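Local coordinates for metal cation efflux system protein CzcD (Cupriavidus metallidurans, PDB 6VD9), which confers low-level resistance to metal ions, probably by exporting cations from cytoplasm to periplasm, binding and transporting zinc and regulating the Czc resistance system, at residues L5-V8 and E9-L13; L13-P16 and G17-S20; A45-P48 and E49-V52; Q58-A61 and D62-I66. All coordinates share one frame; numbering follows the deposited sequence.

Contact 1: residues L5-V8 and E9-L13; sequences LAEV and EKQIL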
ATOM      1  N   LEU A   5     -13.943  10.254   9.340  1.00 29.78           N
ATOM      2  CA  LEU A   5     -13.807   9.353   8.159  1.00 29.30           C
ATOM      3  C   LEU A   5     -14.286  10.090   6.898  1.00 28.79           C
ATOM      4  O   LEU A   5     -13.683   9.874   5.863  1.00 24.32           O
ATOM      5  CB  LEU A   5     -14.591   8.061   8.413  1.00 29.99           C
ATOM      6  CG  LEU A   5     -14.642   7.024   7.283  1.00 29.22           C
ATOM      7  CD1 LEU A   5     -13.232   6.647   6.817  1.00 27.57           C
ATOM      8  CD2 LEU A   5     -15.414   5.781   7.735  1.00 34.17           C
ATOM      9  N   ALA A   6     -15.307  10.946   6.973  1.00 25.49           N
ATOM     10  CA  ALA A   6     -15.811  11.710   5.798  1.00 23.57           C
ATOM     11  C   ALA A   6     -14.750  12.648   5.235  1.00 23.36           C
ATOM     12  O   ALA A   6     -14.665  12.736   4.034  1.00 22.54           O
ATOM     13  CB  ALA A   6     -17.065  12.479   6.124  1.00 28.22           C
ATOM     14  N   GLU A   7     -14.035  13.383   6.095  1.00 20.66           N
ATOM     15  CA  GLU A   7     -13.005  14.331   5.667  1.00 25.59           C
ATOM     16  C   GLU A   7     -11.903  13.489   5.043  1.00 18.96           C
ATOM     17  O   GLU A   7     -11.355  13.969   4.094  1.00 24.18           O
ATOM     18  CB  GLU A   7     -12.448  15.172   6.819  1.00 28.09           C
ATOM     19  CG  GLU A   7     -13.184  16.476   7.078  1.00 37.44           C
ATOM     20  CD  GLU A   7     -13.502  17.301   5.854  1.00 34.94           C
ATOM     21  OE1 GLU A   7     -12.557  17.707   5.162  1.00 38.11           O
ATOM     22  OE2 GLU A   7     -14.699  17.508   5.595  1.00 44.17           O
ATOM     23  N   VAL A   8     -11.570  12.332   5.623  1.00 21.62           N
ATOM     24  CA  VAL A   8     -10.461  11.483   5.087  1.00 20.76           C
ATOM     25  C   VAL A   8     -10.841  11.104   3.649  1.00 19.36           C
ATOM     26  O   VAL A   8     -10.056  11.356   2.751  1.00 17.89           O
ATOM     27  CB  VAL A   8     -10.153  10.256   5.966  1.00 21.06           C
ATOM     28  CG1 VAL A   8      -9.098   9.367   5.325  1.00 20.37           C
ATOM     29  CG2 VAL A   8      -9.744  10.666   7.383  1.00 20.85           C
ATOM     30  N   GLU A   9     -12.048  10.581   3.443  1.00 18.52           N
ATOM     31  CA  GLU A   9     -12.560  10.222   2.086  1.00 17.79           C
ATOM     32  C   GLU A   9     -12.489  11.437   1.161  1.00 19.27           C
ATOM     33  O   GLU A   9     -11.962  11.325   0.031  1.00 19.79           O
ATOM     34  CB  GLU A   9     -13.996   9.680   2.193  1.00 18.80           C
ATOM     35  CG  GLU A   9     -14.110   8.437   3.063  1.00 21.80           C
ATOM     36  CD  GLU A   9     -15.549   8.158   3.454  1.00 24.20           C
ATOM     37  OE1 GLU A   9     -16.353   9.123   3.412  1.00 25.79           O
ATOM     38  OE2 GLU A   9     -15.849   6.991   3.741  1.00 25.34           O
ATOM     39  N   LYS A  10     -13.023  12.577   1.587  1.00 20.60           N
ATOM     40  CA  LYS A  10     -13.034  13.819   0.772  1.00 21.38           C
ATOM     41  C   LYS A  10     -11.596  14.156   0.418  1.00 19.00           C
ATOM     42  O   LYS A  10     -11.324  14.501  -0.727  1.00 19.08           O
ATOM     43  CB  LYS A  10     -13.720  14.962   1.539  1.00 24.70           C
ATOM     44  CG  LYS A  10     -13.668  16.339   0.881  1.00 29.72           C
ATOM     45  CD  LYS A  10     -14.606  17.424   1.506  1.00 31.67           C
ATOM     46  CE  LYS A  10     -14.515  18.730   0.731  1.00 37.35           C
ATOM     47  NZ  LYS A  10     -15.316  19.846   1.297  1.00 43.65           N
ATOM     48  N   GLN A  11     -10.681  14.098   1.383  1.00 18.77           N
ATOM     49  CA  GLN A  11      -9.313  14.585   1.113  1.00 19.77           C
ATOM     50  C   GLN A  11      -8.595  13.622   0.158  1.00 17.82           C
ATOM     51  O   GLN A  11      -7.737  14.113  -0.599  1.00 19.70           O
ATOM     52  CB  GLN A  11      -8.544  14.821   2.411  1.00 23.95           C
ATOM     53  CG  GLN A  11      -9.118  15.976   3.213  1.00 27.10           C
ATOM     54  CD  GLN A  11      -9.195  17.239   2.392  1.00 31.25           C
ATOM     55  OE1 GLN A  11      -8.296  17.559   1.617  1.00 32.14           O
ATOM     56  NE2 GLN A  11     -10.296  17.953   2.557  1.00 38.23           N
ATOM     57  N   ILE A  12      -8.868  12.311   0.246  1.00 17.16           N
ATOM     58  CA  ILE A  12      -8.276  11.298  -0.672  1.00 16.19           C
ATOM     59  C   ILE A  12      -8.748  11.637  -2.094  1.00 16.24           C
ATOM     60  O   ILE A  12      -7.886  11.846  -2.965  1.00 15.41           O
ATOM     61  CB  ILE A  12      -8.635   9.855  -0.255  1.00 15.88           C
ATOM     62  CG1 ILE A  12      -7.897   9.478   1.031  1.00 17.31           C
ATOM     63  CG2 ILE A  12      -8.335   8.879  -1.367  1.00 16.10           C
ATOM     64  CD1 ILE A  12      -8.214   8.114   1.548  1.00 18.42           C
ATOM     65  N   LEU A  13     -10.064  11.756  -2.291  1.00 16.92           N
ATOM     66  CA  LEU A  13     -10.640  12.039  -3.639  1.00 17.33           C
ATOM     67  C   LEU A  13     -10.262  13.438  -4.131  1.00 17.79           C
ATOM     68  O   LEU A  13     -10.269  13.654  -5.364  1.00 19.18           O
ATOM     69  CB  LEU A  13     -12.164  11.854  -3.577  1.00 17.54           C
ATOM     70  CG  LEU A  13     -12.646  10.406  -3.442  1.00 18.47           C
ATOM     71  CD1 LEU A  13     -14.197  10.356  -3.359  1.00 19.31           C
ATOM     72  CD2 LEU A  13     -12.127   9.492  -4.548  1.00 18.66           C
TER
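Val-8 and Ile-12 meet one turn apart on the inward side of helix 5-13, where Val-8 CG1 lies 4.1 Å from Ile-12 CD1. The CG1 branch of Ile-12 stands opposite the carbonyl carbon (chi1 -71°), which lays it back along the turn: its CG1 passes 3.3 Å from Val-8 O, and the methyl beyond it meets the valine. On another flank Glu-9 reaches back in the same manner, its CG 3.2 Å from Leu-5 O, and its carboxylate slants across the leucine side chain with OE2 3.7 Å from Leu-5 CG. A third pair is polar. Glu-7, bent at chi2, runs alongside Gln-11 in the same direction, and Gln-11 NE2 gives Glu-7 OE1 a weak hydrogen bond of 3.5 Å, the amide and carboxylate planes turned 32° apart. The carboxylate also has Lys-10 beside it, but Glu-7 OE2 and Lys-10 NZ remain 4.9 Å apart.

The helical backbone sets this spacing: Glu-9, Lys-10, Gln-11 and Ile-12 each donate to the carbonyl four residues earlier, the first through a nearly straight bond of 3.0 Å from Glu-9 N to Leu-5 O. Outside the two segments, Phe-64 of helix 53-64 rests against Glu-7, Val-8 and Gln-11, while Phe-21 of strand 18-28 touches Glu-9 and Ile-12. The amide of Gln-11 has a second weak partner, Lys-63, at OE1. The helix is thus amphipathic, and the weak Glu-7 to Gln-11 bond and the separated charges of Glu-7 and Lys-10 probably contribute little beside its main-chain bonds and apolar face.

Contact 2: residues L13-P16 and G17-S20; sequences LATP and GVKS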
ATOM      1  N   LEU A  13     -10.064  11.756  -2.291  1.00 16.92           N
ATOM      2  CA  LEU A  13     -10.640  12.039  -3.639  1.00 17.33           C
ATOM      3  C   LEU A  13     -10.262  13.438  -4.131  1.00 17.79           C
ATOM      4  O   LEU A  13     -10.269  13.654  -5.364  1.00 19.18           O
ATOM      5  CB  LEU A  13     -12.164  11.854  -3.577  1.00 17.54           C
ATOM      6  CG  LEU A  13     -12.646  10.406  -3.442  1.00 18.47           C
ATOM      7  CD1 LEU A  13     -14.197  10.356  -3.359  1.00 19.31           C
ATOM      8  CD2 LEU A  13     -12.127   9.492  -4.548  1.00 18.66           C
ATOM      9  N   ALA A  14      -9.920  14.355  -3.234  1.00 19.35           N
ATOM     10  CA  ALA A  14      -9.518  15.731  -3.590  1.00 19.21           C
ATOM     11  C   ALA A  14      -8.059  15.754  -4.043  1.00 20.80           C
ATOM     12  O   ALA A  14      -7.638  16.768  -4.618  1.00 20.19           O
ATOM     13  CB  ALA A  14      -9.731  16.657  -2.432  1.00 19.17           C
ATOM     14  N   THR A  15      -7.307  14.675  -3.841  1.00 18.83           N
ATOM     15  CA  THR A  15      -5.856  14.657  -4.144  1.00 18.57           C
ATOM     16  C   THR A  15      -5.658  14.535  -5.651  1.00 18.62           C
ATOM     17  O   THR A  15      -6.212  13.618  -6.237  1.00 18.85           O
ATOM     18  CB  THR A  15      -5.148  13.531  -3.383  1.00 18.14           C
ATOM     19  OG1 THR A  15      -5.333  13.786  -1.991  1.00 17.91           O
ATOM     20  CG2 THR A  15      -3.675  13.461  -3.741  1.00 18.95           C
ATOM     21  N   PRO A  16      -4.873  15.406  -6.345  1.00 22.02           N
ATOM     22  CA  PRO A  16      -4.692  15.262  -7.792  1.00 22.64           C
ATOM     23  C   PRO A  16      -4.180  13.867  -8.158  1.00 19.34           C
ATOM     24  O   PRO A  16      -3.295  13.366  -7.455  1.00 21.30           O
ATOM     25  CB  PRO A  16      -3.646  16.354  -8.108  1.00 23.44           C
ATOM     26  CG  PRO A  16      -3.980  17.400  -7.114  1.00 22.80           C
ATOM     27  CD  PRO A  16      -4.172  16.600  -5.839  1.00 22.74           C
ATOM     28  N   GLY A  17      -4.761  13.261  -9.188  1.00 19.19           N
ATOM     29  CA  GLY A  17      -4.313  11.954  -9.730  1.00 19.06           C
ATOM     30  C   GLY A  17      -5.042  10.782  -9.104  1.00 20.85           C
ATOM     31  O   GLY A  17      -4.733   9.645  -9.488  1.00 20.49           O
ATOM     32  N   VAL A  18      -5.949  11.039  -8.142  1.00 18.95           N
ATOM     33  CA  VAL A  18      -6.843  10.012  -7.524  1.00 19.87           C
ATOM     34  C   VAL A  18      -8.174   9.996  -8.271  1.00 21.00           C
ATOM     35  O   VAL A  18      -8.862  11.037  -8.237  1.00 21.42           O
ATOM     36  CB  VAL A  18      -7.117  10.278  -6.039  1.00 19.48           C
ATOM     37  CG1 VAL A  18      -8.155   9.311  -5.521  1.00 19.17           C
ATOM     38  CG2 VAL A  18      -5.850  10.224  -5.190  1.00 20.79           C
ATOM     39  N   LYS A  19      -8.493   8.870  -8.902  1.00 19.26           N
ATOM     40  CA  LYS A  19      -9.751   8.632  -9.641  1.00 21.39           C
ATOM     41  C   LYS A  19     -10.814   8.100  -8.649  1.00 21.26           C
ATOM     42  O   LYS A  19     -11.969   8.577  -8.660  1.00 19.92           O
ATOM     43  CB  LYS A  19      -9.410   7.773 -10.877  1.00 23.89           C
ATOM     44  CG  LYS A  19     -10.584   7.365 -11.757  1.00 27.87           C
ATOM     45  CD  LYS A  19     -10.296   6.191 -12.742  1.00 30.34           C
ATOM     46  CE  LYS A  19     -11.451   5.885 -13.670  1.00 36.28           C
ATOM     47  NZ  LYS A  19     -11.180   4.746 -14.595  1.00 41.58           N
ATOM     48  N   SER A  20     -10.467   7.127  -7.789  1.00 18.24           N
ATOM     49  CA  SER A  20     -11.416   6.508  -6.841  1.00 16.98           C
ATOM     50  C   SER A  20     -10.615   5.763  -5.769  1.00 15.90           C
ATOM     51  O   SER A  20      -9.411   5.598  -5.938  1.00 16.13           O
ATOM     52  CB  SER A  20     -12.381   5.599  -7.555  1.00 17.27           C
ATOM     53  OG  SER A  20     -11.721   4.469  -8.115  1.00 18.05           O
TER
HETATM   54  O   HOH W   1     -11.073  11.996  -7.461  1.00 24.40           O
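Leu-13 and Val-18 cross at about a right angle, the leucine methyl CD2 meeting the valine methyl CG1 at 4.1 Å. The same CD2 continues over the strand backbone and reaches Ser-20 CA at 3.8 Å, so the last side chain of helix 5-13 covers the start of strand 18-28. Val-18 turns its CB toward the preceding segment and divides its branches: with CG1 anti to the backbone N (chi1 173°) and given to Leu-13, CG2 is left to slant across Thr-15, 3.8 Å from its CB.

Thr-15 bonds through both side chain and main chain. Its OG1 hydrogen-bonds to the carbonyl of Gln-11 back in the helix, while its own carbonyl receives the backbone NH of Val-18, with Val-18 N 3.2 Å from Thr-15 O. That bond closes a type II beta turn over Pro-16 and Gly-17; Gly-17 takes the third position with phi 92°, a value natural to a residue lacking a side chain. A water bridges the helix end and the strand start, donating to Leu-13 O at 2.8 Å; its 2.5 Å distance from Val-18 O is suspiciously short.

Beyond the turn, Lys-19 and Ser-20 together face Val-41 of strand 34-42 in a classic beta bulge. A tight proline-glycine reversal leading from helix into bulged strand makes the first alpha-to-beta connection of the αββαβ fold found in cytoplasmic domains of cation diffusion facilitators.

Contact 3: residues A45-P48 and E49-V52; sequences AVNP and EMEV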
ATOM      1  N   ALA A  45      -2.720   9.138 -16.388  1.00 20.47           N
ATOM      2  CA  ALA A  45      -1.680  10.109 -16.789  1.00 22.15           C
ATOM      3  C   ALA A  45      -0.569  10.227 -15.740  1.00 21.93           C
ATOM      4  O   ALA A  45       0.431  10.869 -16.059  1.00 20.80           O
ATOM      5  CB  ALA A  45      -2.284  11.463 -17.108  1.00 23.81           C
ATOM      6  N   VAL A  46      -0.693   9.622 -14.558  1.00 19.28           N
ATOM      7  CA  VAL A  46       0.270   9.893 -13.449  1.00 18.75           C
ATOM      8  C   VAL A  46       0.889   8.576 -12.969  1.00 19.02           C
ATOM      9  O   VAL A  46       0.218   7.584 -12.989  1.00 17.18           O
ATOM     10  CB  VAL A  46      -0.358  10.663 -12.275  1.00 19.78           C
ATOM     11  CG1 VAL A  46      -0.992  11.942 -12.783  1.00 21.68           C
ATOM     12  CG2 VAL A  46      -1.360   9.827 -11.491  1.00 20.58           C
ATOM     13  N   ASN A  47       2.172   8.606 -12.674  1.00 17.85           N
ATOM     14  CA  ASN A  47       2.864   7.516 -11.951  1.00 17.54           C
ATOM     15  C   ASN A  47       2.653   7.785 -10.469  1.00 15.60           C
ATOM     16  O   ASN A  47       3.257   8.723  -9.956  1.00 17.07           O
ATOM     17  CB  ASN A  47       4.324   7.457 -12.341  1.00 17.54           C
ATOM     18  CG  ASN A  47       5.080   6.443 -11.517  1.00 19.28           C
ATOM     19  OD1 ASN A  47       4.531   5.901 -10.554  1.00 16.71           O
ATOM     20  ND2 ASN A  47       6.334   6.223 -11.867  1.00 19.15           N
ATOM     21  N   PRO A  48       1.730   7.080  -9.766  1.00 16.40           N
ATOM     22  CA  PRO A  48       1.313   7.498  -8.419  1.00 16.03           C
ATOM     23  C   PRO A  48       2.440   7.346  -7.401  1.00 17.38           C
ATOM     24  O   PRO A  48       2.405   8.041  -6.422  1.00 14.88           O
ATOM     25  CB  PRO A  48       0.120   6.592  -8.059  1.00 15.34           C
ATOM     26  CG  PRO A  48       0.389   5.343  -8.929  1.00 17.31           C
ATOM     27  CD  PRO A  48       1.031   5.866 -10.204  1.00 14.97           C
ATOM     28  N   GLU A  49       3.444   6.513  -7.697  1.00 16.94           N
ATOM     29  CA  GLU A  49       4.572   6.311  -6.758  1.00 18.28           C
ATOM     30  C   GLU A  49       5.290   7.663  -6.537  1.00 18.58           C
ATOM     31  O   GLU A  49       5.616   8.007  -5.364  1.00 19.38           O
ATOM     32  CB  GLU A  49       5.500   5.228  -7.311  1.00 17.14           C
ATOM     33  CG  GLU A  49       6.647   4.928  -6.350  1.00 18.25           C
ATOM     34  CD  GLU A  49       7.489   3.706  -6.726  1.00 19.85           C
ATOM     35  OE1 GLU A  49       7.449   3.324  -7.869  1.00 19.56           O
ATOM     36  OE2 GLU A  49       8.173   3.125  -5.807  1.00 21.97           O
ATOM     37  N   MET A  50       5.432   8.439  -7.625  1.00 20.54           N
ATOM     38  CA  MET A  50       6.126   9.746  -7.685  1.00 23.40           C
ATOM     39  C   MET A  50       5.135  10.897  -7.462  1.00 22.31           C
ATOM     40  O   MET A  50       5.549  11.937  -6.876  1.00 20.76           O
ATOM     41  CB  MET A  50       6.738   9.982  -9.081  1.00 27.73           C
ATOM     42  CG  MET A  50       7.754   9.000  -9.519  1.00 31.59           C
ATOM     43  SD  MET A  50       9.247   9.236  -8.521  1.00 44.89           S
ATOM     44  CE  MET A  50       9.066   7.786  -7.493  1.00 35.76           C
ATOM     45  N   GLU A  51       3.916  10.772  -7.999  1.00 18.14           N
ATOM     46  CA  GLU A  51       3.031  11.927  -8.297  1.00 17.57           C
ATOM     47  C   GLU A  51       1.782  12.013  -7.407  1.00 16.73           C
ATOM     48  O   GLU A  51       1.053  13.042  -7.523  1.00 18.34           O
ATOM     49  CB  GLU A  51       2.670  11.870  -9.775  1.00 17.53           C
ATOM     50  CG  GLU A  51       3.882  11.941 -10.701  1.00 18.64           C
ATOM     51  CD  GLU A  51       3.562  12.222 -12.161  1.00 20.90           C
ATOM     52  OE1 GLU A  51       3.186  11.297 -12.861  1.00 20.40           O
ATOM     53  OE2 GLU A  51       3.732  13.413 -12.613  1.00 24.77           O
ATOM     54  N   VAL A  52       1.493  10.967  -6.615  1.00 15.56           N
ATOM     55  CA  VAL A  52       0.312  10.882  -5.730  1.00 15.95           C
ATOM     56  C   VAL A  52       0.762  10.448  -4.330  1.00 16.86           C
ATOM     57  O   VAL A  52       0.272  11.037  -3.366  1.00 17.19           O
ATOM     58  CB  VAL A  52      -0.743   9.936  -6.320  1.00 14.87           C
ATOM     59  CG1 VAL A  52      -1.964   9.922  -5.438  1.00 16.37           C
ATOM     60  CG2 VAL A  52      -1.152  10.375  -7.729  1.00 16.94           C
TER
HETATM   61  O   HOH W   2       3.286  11.099 -15.578  1.00 17.40           O
HETATM   62  O   HOH W   3       7.450   3.906 -10.458  1.00 26.55           O
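A helix N-terminus begins here, at the short helix 48-51, with Asn-47 as its N-cap and Pro-48 as its first residue. The asparagine CG lies anti to the backbone N (chi1 174°), which carries the amide forward beside Glu-49, and Asn-47 OD1 accepts from Glu-49 N at 3.1 Å, completing an Asx turn. The donor sits well above the plane of that amide instead of on a lone pair. Asn-47 O is gripped twice: Glu-51 N approaches in the carbonyl plane at 2.9 Å, while Met-50 N comes from above it.

Glu-51 answers from the far side of the turn. Its chain, extended beyond CG, sweeps back so that OE1 takes the NH of Asn-47, with Glu-51 OE1 2.9 Å from Asn-47 N, using the lone pair turned away from the other carboxylate oxygen. A water donates both to this OE1 and to Ala-45 O, tying the incoming loop to the same carboxylate. A second water links Asn-47 ND2 with Glu-49 OE1. Below the polar cap, Val-46 and Val-52 cross at about a right angle, Val-46 CG2 3.8 Å from Val-52 CG2, and Pro-48 CB packs 3.9 Å from Val-52 CB; Phe-73 of strand 68-74 touches both Pro-48 and Val-52.

Glu-49 OE2 goes outward to Asn-42 of the second subunit, and Glu-49 also packs on Glu-74 of that subunit, the counterpart of a nickel ligand. The result, at the dimer interface, is a capping-box-like N-cap that departs from the classic form at both bonds, the asparagine taking the NH of N2 and the returning carboxylate coming from N4, where a capping box uses N3 for both.

Contact 4: residues Q58-A61 and D62-I66; sequences QMLA and DKFDI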
ATOM      1  N   GLN A  58       1.615  13.242   2.939  1.00 20.70           N
ATOM      2  CA  GLN A  58       1.715  14.616   3.514  1.00 21.59           C
ATOM      3  C   GLN A  58       0.348  15.027   4.083  1.00 21.82           C
ATOM      4  O   GLN A  58       0.271  15.427   5.257  1.00 19.37           O
ATOM      5  CB  GLN A  58       2.252  15.573   2.442  1.00 25.18           C
ATOM      6  CG  GLN A  58       2.279  17.052   2.832  1.00 30.08           C
ATOM      7  CD  GLN A  58       2.588  17.952   1.647  1.00 40.27           C
ATOM      8  OE1 GLN A  58       2.049  17.812   0.539  1.00 42.12           O
ATOM      9  NE2 GLN A  58       3.457  18.923   1.877  1.00 48.14           N
ATOM     10  N   MET A  59      -0.726  14.787   3.328  1.00 19.68           N
ATOM     11  CA  MET A  59      -2.093  15.206   3.714  1.00 19.85           C
ATOM     12  C   MET A  59      -2.542  14.382   4.923  1.00 19.20           C
ATOM     13  O   MET A  59      -3.201  14.933   5.835  1.00 20.07           O
ATOM     14  CB  MET A  59      -3.050  15.064   2.521  1.00 21.64           C
ATOM     15  CG  MET A  59      -4.497  15.243   2.889  1.00 22.60           C
ATOM     16  SD  MET A  59      -5.258  13.745   3.489  1.00 23.08           S
ATOM     17  CE  MET A  59      -5.273  12.729   2.005  1.00 23.55           C
ATOM     18  N   LEU A  60      -2.234  13.080   4.968  1.00 17.50           N
ATOM     19  CA  LEU A  60      -2.759  12.203   6.046  1.00 17.63           C
ATOM     20  C   LEU A  60      -2.072  12.561   7.371  1.00 17.64           C
ATOM     21  O   LEU A  60      -2.741  12.542   8.417  1.00 18.12           O
ATOM     22  CB  LEU A  60      -2.539  10.746   5.651  1.00 17.92           C
ATOM     23  CG  LEU A  60      -3.439  10.276   4.509  1.00 17.83           C
ATOM     24  CD1 LEU A  60      -2.959   8.932   3.993  1.00 17.51           C
ATOM     25  CD2 LEU A  60      -4.893  10.218   4.973  1.00 17.96           C
ATOM     26  N   ALA A  61      -0.810  12.937   7.286  1.00 16.42           N
ATOM     27  CA  ALA A  61      -0.012  13.358   8.463  1.00 18.01           C
ATOM     28  C   ALA A  61      -0.543  14.712   8.945  1.00 20.54           C
ATOM     29  O   ALA A  61      -0.914  14.801  10.119  1.00 20.22           O
ATOM     30  CB  ALA A  61       1.436  13.391   8.128  1.00 17.54           C
ATOM     31  N   ASP A  62      -0.683  15.674   8.036  1.00 21.96           N
ATOM     32  CA  ASP A  62      -0.977  17.093   8.384  1.00 28.45           C
ATOM     33  C   ASP A  62      -2.417  17.255   8.857  1.00 29.13           C
ATOM     34  O   ASP A  62      -2.653  17.982   9.853  1.00 27.07           O
ATOM     35  CB  ASP A  62      -0.741  18.019   7.198  1.00 30.89           C
ATOM     36  CG  ASP A  62       0.720  18.133   6.827  1.00 36.90           C
ATOM     37  OD1 ASP A  62       1.555  18.030   7.747  1.00 45.85           O
ATOM     38  OD2 ASP A  62       1.009  18.283   5.623  1.00 42.57           O
ATOM     39  N   LYS A  63      -3.363  16.643   8.148  1.00 26.74           N
ATOM     40  CA  LYS A  63      -4.799  16.893   8.368  1.00 26.95           C
ATOM     41  C   LYS A  63      -5.352  15.932   9.419  1.00 25.51           C
ATOM     42  O   LYS A  63      -6.328  16.323  10.077  1.00 26.19           O
ATOM     43  CB  LYS A  63      -5.514  16.862   7.017  1.00 28.77           C
ATOM     44  CG  LYS A  63      -4.917  17.822   5.989  1.00 31.64           C
ATOM     45  CD  LYS A  63      -5.869  18.239   4.895  1.00 36.16           C
ATOM     46  CE  LYS A  63      -5.481  19.556   4.257  1.00 36.48           C
ATOM     47  NZ  LYS A  63      -6.168  19.765   2.968  1.00 40.28           N
ATOM     48  N   PHE A  64      -4.812  14.710   9.568  1.00 24.25           N
ATOM     49  CA  PHE A  64      -5.439  13.655  10.403  1.00 22.57           C
ATOM     50  C   PHE A  64      -4.460  13.072  11.421  1.00 21.42           C
ATOM     51  O   PHE A  64      -4.911  12.223  12.177  1.00 21.48           O
ATOM     52  CB  PHE A  64      -6.061  12.560   9.518  1.00 23.00           C
ATOM     53  CG  PHE A  64      -7.030  13.128   8.524  1.00 22.76           C
ATOM     54  CD1 PHE A  64      -8.256  13.620   8.962  1.00 23.34           C
ATOM     55  CD2 PHE A  64      -6.708  13.243   7.181  1.00 21.67           C
ATOM     56  CE1 PHE A  64      -9.137  14.191   8.065  1.00 21.69           C
ATOM     57  CE2 PHE A  64      -7.600  13.818   6.286  1.00 23.65           C
ATOM     58  CZ  PHE A  64      -8.815  14.289   6.731  1.00 21.49           C
ATOM     59  N   ASP A  65      -3.169  13.450  11.405  1.00 20.72           N
ATOM     60  CA  ASP A  65      -2.159  12.897  12.334  1.00 22.30           C
ATOM     61  C   ASP A  65      -2.046  11.390  12.124  1.00 21.45           C
ATOM     62  O   ASP A  65      -1.810  10.638  13.128  1.00 20.64           O
ATOM     63  CB  ASP A  65      -2.458  13.329  13.778  1.00 24.50           C
ATOM     64  CG  ASP A  65      -2.469  14.848  13.937  1.00 30.75           C
ATOM     65  OD1 ASP A  65      -1.433  15.503  13.627  1.00 30.90           O
ATOM     66  OD2 ASP A  65      -3.529  15.383  14.341  1.00 43.36           O
ATOM     67  N   ILE A  66      -2.160  10.951  10.866  1.00 18.43           N
ATOM     68  CA  ILE A  66      -2.024   9.507  10.510  1.00 20.08           C
ATOM     69  C   ILE A  66      -0.674   9.326   9.824  1.00 18.80           C
ATOM     70  O   ILE A  66      -0.464   9.904   8.732  1.00 19.36           O
ATOM     71  CB  ILE A  66      -3.194   9.021   9.637  1.00 20.84           C
ATOM     72  CG1 ILE A  66      -4.532   9.261  10.333  1.00 24.99           C
ATOM     73  CG2 ILE A  66      -2.999   7.556   9.266  1.00 21.31           C
ATOM     74  CD1 ILE A  66      -5.753   8.807   9.544  1.00 25.12           C
TER
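Met-59 and Phe-64 form the apolar centre of this helix end, a Met-aromatic contact in which the sulfur lies beside the ring and not over it. Met-59 SD is 3.6 Å from Phe-64 CE2 and 4.9 Å from the ring centroid, 85° off the normal, placed there by bends at chi2 and chi3 of the methionine. Leu-60 CD2 comes in obliquely, 4.2 Å from Phe-64 CD2, while Lys-63 CB sits over one face toward the rim. The ring also rests on Val-8 of helix 5-13, and Leu-60 faces Leu-36 and Ile-71 of the sheet.

Here helix 53-64 terminates. Asp-65 enters the left-handed region (phi 61°), turning the chain so that Leu-60 O serves two donors: Phe-64 N and Ile-66 N reach it from opposite faces of the carbonyl plane, the latter at 3.0 Å. Asp-65 N bonds to Ala-61 O alongside, and Ile-66 is brought back over Leu-60 toward strand 34-42.

Farther out, on the solvent side, Lys-63 CD runs across Met-59 CG at 3.9 Å. Asp-62 CG is anti to the carbonyl carbon (chi1 -68°), and its OD2 ends 3.3 Å from Gln-58 CG.

Overall arrangement
Along the chain the contacts run in series through one compact domain, the dimerisation domain of the transporter, predicted to be cytoplasmic. Contact 1 occupies helix 5-13, and contact 2, sharing Leu-13 with it, leads into strand 18-28. Contact 3 lies in the loop and short helix after strand 34-42, and contact 4 closes helix 53-64 ahead of strand 68-74. Contacts 1 and 4, with centres 11 Å apart, pack the two long helices together, while contacts 2 and 3, also 11 Å apart, meet through Val-18 and Val-52. Contact 3 stands 19 Å between centres from both 1 and 4. It is the one of the four that touches the second subunit; the others lie within one chain.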